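PDB 7P18: 3-oxosteroid 1-dehydrogenase from Sterolibacterium denitrificans, which probably uses bound FAD to introduce the 1,2 double bond into the A ring of 3-oxosteroids, passing the electrons to an acceptor. Local coordinates for residues C346-N358 with A369-A383. Numbering follows the deposited sequence.
Sequences CIVVNGKGQRFIN and AMYENHARSGSAVPA
Phe356 lays its ring nearly parallel to the amide of Asn373, the two planes 13° apart and stacked, with CG of the ring 3.7 Å from Asn373 CB. Ala380 CB lies over one ring face, Ala383 CB meets the edge 3.9 Å from Phe356 CZ, and Met370 CG approaches CE1; the two alanines have only a methyl to set against the ring. Beside it, Ile357 CD1 rests 3.5 Å from Ala369 CB.

The side chains of Asn350 and Asn373 cross at about a right angle, their amide planes 32° apart. With CG between the backbone N and the carbonyl carbon (chi1 61°), Asn350 sets ND2 within reach of two oxygens: a nearly straight 3.0 Å bond to Asn373 OD1, which Ser377 OG reaches from the opposite face, and one to Gln354 OE1 on a lone pair. Asn350 OD1 accepts from Gln354 N, above its carbonyl plane, bracing the type I turn 350-353. With an alanine in place of Asn350, Asn373 OD1 would probably lose one of its two donors, and Gln354 N and OE1 this partner. Gly351 N donates to Ser379 O at 2.9 Å; glycine suits this place, since Ser379 CB packs 3.7 Å from Gly351 CA.

The contact thus joins the second half of helix 363-377, and the loop leading into strand 383-387, to the turn and loop after strand 347-349, which pairs antiparallel with strand 383-387, itself alongside strand 486-502.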
loop_
_atom_site.group_PDB
_atom_site.type_symbol
_atom_site.label_atom_id
_atom_site.label_comp_id
_atom_site.label_asym_id
_atom_site.label_seq_id
_atom_site.Cartn_x
_atom_site.Cartn_y
_atom_site.Cartn_z
ATOM N N CYS A 346 -11.944 6.225 -19.704
ATOM C CA CYS A 346 -12.686 5.353 -18.743
ATOM C C CYS A 346 -13.493 6.220 -17.790
ATOM O O CYS A 346 -13.017 7.314 -17.414
ATOM C CB CYS A 346 -11.760 4.414 -18.010
ATOM S SG CYS A 346 -10.634 5.213 -16.832
ATOM N N ILE A 347 -14.695 5.777 -17.426
ATOM C CA ILE A 347 -15.531 6.519 -16.443
ATOM C C ILE A 347 -15.991 5.551 -15.364
ATOM O O ILE A 347 -16.085 4.353 -15.643
ATOM C CB ILE A 347 -16.711 7.262 -17.096
ATOM C CG1 ILE A 347 -17.656 6.355 -17.883
ATOM C CG2 ILE A 347 -16.203 8.420 -17.942
ATOM C CD1 ILE A 347 -18.979 7.049 -18.176
ATOM N N VAL A 348 -16.259 6.087 -14.177
ATOM C CA VAL A 348 -16.844 5.298 -13.062
ATOM C C VAL A 348 -18.251 5.789 -12.833
ATOM O O VAL A 348 -18.444 6.988 -12.661
ATOM C CB VAL A 348 -15.954 5.410 -11.806
ATOM C CG1 VAL A 348 -16.648 4.844 -10.577
ATOM C CG2 VAL A 348 -14.628 4.708 -12.094
ATOM N N VAL A 349 -19.201 4.851 -12.755
ATOM C CA VAL A 349 -20.626 5.181 -12.527
ATOM C C VAL A 349 -21.183 4.306 -11.411
ATOM O O VAL A 349 -20.654 3.201 -11.169
ATOM C CB VAL A 349 -21.462 5.021 -13.816
ATOM C CG1 VAL A 349 -20.960 5.983 -14.886
ATOM C CG2 VAL A 349 -21.470 3.567 -14.295
ATOM N N ASN A 350 -22.228 4.833 -10.780
ATOM C CA ASN A 350 -23.116 4.103 -9.833
ATOM C C ASN A 350 -24.205 3.387 -10.640
ATOM O O ASN A 350 -24.130 3.374 -11.886
ATOM C CB ASN A 350 -23.687 5.038 -8.756
ATOM C CG ASN A 350 -24.541 6.163 -9.294
ATOM O OD1 ASN A 350 -25.040 6.092 -10.413
ATOM N ND2 ASN A 350 -24.764 7.195 -8.500
ATOM N N GLY A 351 -25.165 2.765 -9.958
ATOM C CA GLY A 351 -26.220 1.961 -10.599
ATOM C C GLY A 351 -27.192 2.819 -11.388
ATOM O O GLY A 351 -27.886 2.266 -12.260
ATOM N N LYS A 352 -27.247 4.115 -11.105
ATOM C CA LYS A 352 -28.041 5.107 -11.879
ATOM C C LYS A 352 -27.279 5.558 -13.131
ATOM O O LYS A 352 -27.780 6.465 -13.815
ATOM C CB LYS A 352 -28.379 6.278 -10.962
ATOM C CG LYS A 352 -29.314 5.899 -9.823
ATOM C CD LYS A 352 -29.506 7.008 -8.801
ATOM C CE LYS A 352 -30.704 6.775 -7.907
ATOM N NZ LYS A 352 -30.943 7.943 -7.029
ATOM N N GLY A 353 -26.103 4.978 -13.392
ATOM C CA GLY A 353 -25.212 5.345 -14.517
ATOM C C GLY A 353 -24.605 6.744 -14.403
ATOM O O GLY A 353 -24.145 7.290 -15.425
ATOM N N GLN A 354 -24.559 7.316 -13.210
ATOM C CA GLN A 354 -24.031 8.691 -13.010
ATOM C C GLN A 354 -22.602 8.601 -12.468
ATOM O O GLN A 354 -22.326 7.698 -11.618
ATOM C CB GLN A 354 -24.868 9.492 -12.012
ATOM C CG GLN A 354 -26.373 9.524 -12.271
ATOM C CD GLN A 354 -27.069 9.861 -10.963
ATOM O OE1 GLN A 354 -26.745 9.349 -9.879
ATOM N NE2 GLN A 354 -28.047 10.738 -11.033
ATOM N N ARG A 355 -21.748 9.544 -12.865
ATOM C CA ARG A 355 -20.410 9.728 -12.245
ATOM C C ARG A 355 -20.566 10.364 -10.867
ATOM O O ARG A 355 -21.513 11.157 -10.677
ATOM C CB ARG A 355 -19.495 10.563 -13.150
ATOM C CG ARG A 355 -19.103 9.848 -14.432
ATOM C CD ARG A 355 -18.293 10.767 -15.342
ATOM N NE ARG A 355 -17.025 11.163 -14.738
ATOM C CZ ARG A 355 -16.582 12.412 -14.591
ATOM N NH1 ARG A 355 -17.293 13.445 -15.009
ATOM N NH2 ARG A 355 -15.411 12.628 -14.003
ATOM N N PHE A 356 -19.646 10.086 -9.929
ATOM C CA PHE A 356 -19.726 10.652 -8.547
ATOM C C PHE A 356 -18.347 11.036 -8.011
ATOM O O PHE A 356 -18.288 11.653 -6.890
ATOM C CB PHE A 356 -20.405 9.685 -7.582
ATOM C CG PHE A 356 -19.786 8.325 -7.469
ATOM C CD1 PHE A 356 -18.793 8.082 -6.555
ATOM C CD2 PHE A 356 -20.180 7.288 -8.303
ATOM C CE1 PHE A 356 -18.205 6.834 -6.474
ATOM C CE2 PHE A 356 -19.580 6.047 -8.243
ATOM C CZ PHE A 356 -18.581 5.818 -7.320
ATOM N N ILE A 357 -17.288 10.693 -8.755
ATOM C CA ILE A 357 -15.883 10.875 -8.314
ATOM C C ILE A 357 -14.997 11.151 -9.524
ATOM O O ILE A 357 -15.125 10.457 -10.546
ATOM C CB ILE A 357 -15.394 9.660 -7.505
ATOM C CG1 ILE A 357 -14.005 9.871 -6.895
ATOM C CG2 ILE A 357 -15.445 8.339 -8.293
ATOM C CD1 ILE A 357 -13.902 10.993 -5.888
ATOM N N ASN A 358 -14.036 12.064 -9.335
ATOM C CA ASN A 358 -12.832 12.168 -10.193
ATOM C C ASN A 358 -12.228 10.778 -10.341
ATOM O O ASN A 358 -11.725 10.231 -9.339
ATOM C CB ASN A 358 -11.844 13.213 -9.665
ATOM C CG ASN A 358 -10.558 13.295 -10.474
ATOM O OD1 ASN A 358 -10.410 12.645 -11.503
ATOM N ND2 ASN A 358 -9.624 14.114 -10.011
ATOM N N ALA A 369 -15.376 8.089 -1.401
ATOM C CA ALA A 369 -16.428 8.652 -2.259
ATOM C C ALA A 369 -17.414 7.543 -2.640
ATOM O O ALA A 369 -18.583 7.890 -2.846
ATOM C CB ALA A 369 -15.837 9.301 -3.495
ATOM N N MET A 370 -16.962 6.301 -2.795
ATOM C CA MET A 370 -17.888 5.151 -3.094
ATOM C C MET A 370 -18.893 5.035 -1.929
ATOM O O MET A 370 -20.114 4.991 -2.172
ATOM C CB MET A 370 -17.129 3.841 -3.273
ATOM C CG MET A 370 -16.274 3.785 -4.534
ATOM S SD MET A 370 -15.290 2.346 -4.648
ATOM C CE MET A 370 -16.511 1.039 -4.814
ATOM N N TYR A 371 -18.406 5.083 -0.696
ATOM C CA TYR A 371 -19.282 5.003 0.512
ATOM C C TYR A 371 -20.171 6.233 0.569
ATOM O O TYR A 371 -21.376 6.121 0.890
ATOM C CB TYR A 371 -18.472 4.766 1.784
ATOM C CG TYR A 371 -18.045 3.339 1.993
ATOM C CD1 TYR A 371 -18.959 2.356 2.369
ATOM C CD2 TYR A 371 -16.744 2.934 1.756
ATOM C CE1 TYR A 371 -18.567 1.039 2.555
ATOM C CE2 TYR A 371 -16.331 1.633 1.952
ATOM C CZ TYR A 371 -17.260 0.666 2.314
ATOM O OH TYR A 371 -16.829 -0.596 2.506
ATOM N N GLU A 372 -19.637 7.405 0.268
ATOM C CA GLU A 372 -20.421 8.657 0.344
ATOM C C GLU A 372 -21.558 8.592 -0.677
ATOM O O GLU A 372 -22.725 8.920 -0.307
ATOM C CB GLU A 372 -19.536 9.883 0.126
ATOM C CG GLU A 372 -20.207 11.185 0.484
ATOM C CD GLU A 372 -21.193 11.752 -0.520
ATOM O OE1 GLU A 372 -21.132 11.346 -1.724
ATOM O OE2 GLU A 372 -22.037 12.605 -0.095
ATOM N N ASN A 373 -21.283 8.186 -1.918
ATOM C CA ASN A 373 -22.368 8.103 -2.937
ATOM C C ASN A 373 -23.324 6.933 -2.618
ATOM O O ASN A 373 -24.520 7.088 -2.868
ATOM C CB ASN A 373 -21.832 7.984 -4.351
ATOM C CG ASN A 373 -22.961 8.118 -5.345
ATOM O OD1 ASN A 373 -23.447 7.123 -5.852
ATOM N ND2 ASN A 373 -23.403 9.341 -5.565
ATOM N N HIS A 374 -22.842 5.830 -2.072
ATOM C CA HIS A 374 -23.666 4.627 -1.771
ATOM C C HIS A 374 -24.758 5.010 -0.764
ATOM O O HIS A 374 -25.870 4.524 -0.906
ATOM C CB HIS A 374 -22.788 3.477 -1.314
ATOM C CG HIS A 374 -23.504 2.190 -1.174
ATOM N ND1 HIS A 374 -23.973 1.503 -2.271
ATOM C CD2 HIS A 374 -23.839 1.463 -0.091
ATOM C CE1 HIS A 374 -24.575 0.410 -1.873
ATOM N NE2 HIS A 374 -24.485 0.331 -0.553
ATOM N N ALA A 375 -24.458 5.932 0.149
ATOM C CA ALA A 375 -25.390 6.388 1.203
ATOM C C ALA A 375 -26.510 7.209 0.556
ATOM O O ALA A 375 -27.610 7.144 1.074
ATOM C CB ALA A 375 -24.648 7.161 2.275
ATOM N N ARG A 376 -26.254 7.886 -0.564
ATOM C CA ARG A 376 -27.282 8.655 -1.307
ATOM C C ARG A 376 -28.015 7.792 -2.330
ATOM O O ARG A 376 -29.238 7.961 -2.455
ATOM C CB ARG A 376 -26.654 9.786 -2.114
ATOM C CG ARG A 376 -25.912 10.801 -1.273
ATOM C CD ARG A 376 -25.280 11.851 -2.172
ATOM N NE ARG A 376 -24.659 12.851 -1.320
ATOM C CZ ARG A 376 -25.301 13.852 -0.727
ATOM N NH1 ARG A 376 -26.599 14.030 -0.927
ATOM N NH2 ARG A 376 -24.631 14.690 0.048
ATOM N N SER A 377 -27.289 6.993 -3.113
ATOM C CA SER A 377 -27.792 6.331 -4.345
ATOM C C SER A 377 -28.238 4.900 -4.039
ATOM O O SER A 377 -29.071 4.368 -4.806
ATOM C CB SER A 377 -26.740 6.326 -5.447
ATOM O OG SER A 377 -25.771 5.279 -5.256
ATOM N N GLY A 378 -27.625 4.269 -3.040
ATOM C CA GLY A 378 -27.788 2.835 -2.753
ATOM C C GLY A 378 -27.115 1.921 -3.738
ATOM O O GLY A 378 -27.341 0.740 -3.645
ATOM N N SER A 379 -26.279 2.421 -4.647
ATOM C CA SER A 379 -25.699 1.583 -5.714
ATOM C C SER A 379 -24.313 2.093 -6.132
ATOM O O SER A 379 -24.085 2.173 -7.332
ATOM C CB SER A 379 -26.644 1.542 -6.916
ATOM O OG SER A 379 -26.879 2.873 -7.376
ATOM N N ALA A 380 -23.398 2.348 -5.198
ATOM C CA ALA A 380 -22.002 2.750 -5.515
ATOM C C ALA A 380 -20.974 1.848 -4.839
ATOM O O ALA A 380 -19.798 2.046 -5.092
ATOM C CB ALA A 380 -21.828 4.194 -5.166
ATOM N N VAL A 381 -21.382 0.897 -3.997
ATOM C CA VAL A 381 -20.450 -0.154 -3.501
ATOM C C VAL A 381 -21.064 -1.489 -3.866
ATOM O O VAL A 381 -22.081 -1.817 -3.247
ATOM C CB VAL A 381 -20.248 -0.037 -1.977
ATOM C CG1 VAL A 381 -19.345 -1.141 -1.456
ATOM C CG2 VAL A 381 -19.708 1.338 -1.599
ATOM N N PRO A 382 -20.553 -2.244 -4.870
ATOM C CA PRO A 382 -19.512 -1.783 -5.792
ATOM C C PRO A 382 -20.017 -0.755 -6.799
ATOM O O PRO A 382 -21.191 -0.450 -6.841
ATOM C CB PRO A 382 -19.087 -3.046 -6.539
ATOM C CG PRO A 382 -20.331 -3.896 -6.533
ATOM C CD PRO A 382 -20.977 -3.612 -5.188
ATOM N N ALA A 383 -19.075 -0.193 -7.573
ATOM C CA ALA A 383 -19.335 0.745 -8.680
ATOM C C ALA A 383 -18.790 0.109 -9.955
ATOM O O ALA A 383 -18.352 -1.037 -9.894
ATOM C CB ALA A 383 -18.706 2.097 -8.384
HETATM O O HOH W 1 -28.817 9.403 -5.559
HETATM O O HOH W 2 -26.184 9.938 -6.840
#